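Side-chain contact in protein Kif13b (Mus musculus, PDB 5B64), which is a kinesin-3 family protein that probably carries cargo along microtubules and binds another protein through this fragment: residues L81-L84 with E85-L89. Numbering follows the deposited sequence.
Sequences LEKL and ENRLL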
# COMPACT_ATOMS: atom_id res chain seq x y z
N LEU B 81 2.86 20.25 -15.54
CA LEU B 81 4.09 20.49 -14.81
C LEU B 81 3.77 21.03 -13.40
O LEU B 81 4.33 20.55 -12.41
CB LEU B 81 5.00 21.45 -15.57
CG LEU B 81 6.34 21.70 -14.88
CD1 LEU B 81 7.11 20.36 -14.69
CD2 LEU B 81 7.19 22.73 -15.60
N GLU B 82 2.86 22.00 -13.34
CA GLU B 82 2.44 22.60 -12.07
C GLU B 82 1.95 21.52 -11.13
O GLU B 82 2.22 21.54 -9.94
CB GLU B 82 1.34 23.64 -12.29
CG GLU B 82 0.76 24.23 -11.01
CD GLU B 82 -0.42 25.19 -11.25
OE1 GLU B 82 -0.62 26.10 -10.40
OE2 GLU B 82 -1.14 25.03 -12.26
N LYS B 83 1.21 20.56 -11.67
CA LYS B 83 0.68 19.49 -10.85
C LYS B 83 1.78 18.57 -10.29
O LYS B 83 1.73 18.20 -9.11
CB LYS B 83 -0.41 18.70 -11.59
CG LYS B 83 -0.76 17.41 -10.88
CD LYS B 83 -2.02 16.77 -11.39
CE LYS B 83 -2.19 15.40 -10.78
NZ LYS B 83 -3.54 14.87 -11.07
N LEU B 84 2.76 18.21 -11.12
CA LEU B 84 3.90 17.43 -10.64
C LEU B 84 4.65 18.21 -9.55
O LEU B 84 5.01 17.68 -8.49
CB LEU B 84 4.84 17.08 -11.80
CG LEU B 84 6.13 16.33 -11.47
CD1 LEU B 84 5.87 14.98 -10.84
CD2 LEU B 84 7.01 16.14 -12.73
N GLU B 85 4.84 19.50 -9.81
CA GLU B 85 5.57 20.34 -8.90
C GLU B 85 4.89 20.37 -7.52
O GLU B 85 5.58 20.26 -6.48
CB GLU B 85 5.70 21.73 -9.50
CG GLU B 85 6.78 22.57 -8.87
CD GLU B 85 7.24 23.67 -9.79
OE1 GLU B 85 7.91 24.61 -9.31
OE2 GLU B 85 6.92 23.58 -11.00
N ASN B 86 3.56 20.49 -7.51
CA ASN B 86 2.77 20.39 -6.29
C ASN B 86 2.77 19.00 -5.63
O ASN B 86 2.94 18.88 -4.41
CB ASN B 86 1.33 20.82 -6.52
CG ASN B 86 1.21 22.31 -6.73
OD1 ASN B 86 1.89 23.10 -6.07
ND2 ASN B 86 0.34 22.71 -7.65
N ARG B 87 2.56 17.95 -6.43
CA ARG B 87 2.59 16.60 -5.89
C ARG B 87 3.92 16.29 -5.25
O ARG B 87 3.96 15.56 -4.26
CB ARG B 87 2.29 15.55 -6.95
CG ARG B 87 0.83 15.31 -7.16
CD ARG B 87 0.09 14.88 -5.89
NE ARG B 87 -1.33 14.93 -6.16
CZ ARG B 87 -1.97 14.07 -6.95
NH1 ARG B 87 -3.28 14.23 -7.18
NH2 ARG B 87 -1.32 13.05 -7.51
N LEU B 88 5.01 16.82 -5.82
CA LEU B 88 6.34 16.68 -5.21
C LEU B 88 6.38 17.17 -3.74
O LEU B 88 7.09 16.59 -2.92
CB LEU B 88 7.41 17.37 -6.05
CG LEU B 88 7.87 16.47 -7.20
CD1 LEU B 88 8.72 17.24 -8.22
CD2 LEU B 88 8.60 15.24 -6.65
N LEU B 89 5.63 18.21 -3.43
CA LEU B 89 5.54 18.67 -2.06
C LEU B 89 5.12 17.48 -1.18
O LEU B 89 5.69 17.25 -0.11
CB LEU B 89 4.54 19.82 -1.96
CG LEU B 89 5.05 21.26 -2.07
CD1 LEU B 89 6.29 21.34 -2.94
CD2 LEU B 89 3.94 22.20 -2.60
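Lys83 and Arg87 run side by side, one turn apart, on the opening turns of the alpha-helix 81-100, which follows strand 75-80 of a three-stranded antiparallel sheet. Arg87 CB lies 3.5 Å from Lys83 O, the carbonyl that accepts the Arg87 N bond at 2.8 Å, and CG stays beside the same oxygen. From there the chain bends about CB-CG (chi2 -58°), and NE, outside this pair, meets an acidic side chain of the other protein's chain in a salt bridge. Lys83 CE lies above one face of the guanidinium, nearer its edge than its centre, 3.9 Å from Arg87 NH1. Asp120 OD2 makes a salt bridge to both Lys83 NZ and Arg87 NH1, which probably offsets the closeness of the two cations, while Arg87 NH2 donates to Pro117 O; Trp79 gives both a cation-pi partner. A leucine in place of Arg87 would probably cost Asp120 its bridge to the guanidinium and leave the partner chain's acidic side chain without this mate. On another side of the helix Leu81, Leu84 and Leu88 pack on helix 9-34. Glu82 and Asn86 run alongside each other, carboxylate and amide planes 40° apart, with Asn86 ND2 3.7 Å from Glu82 CG.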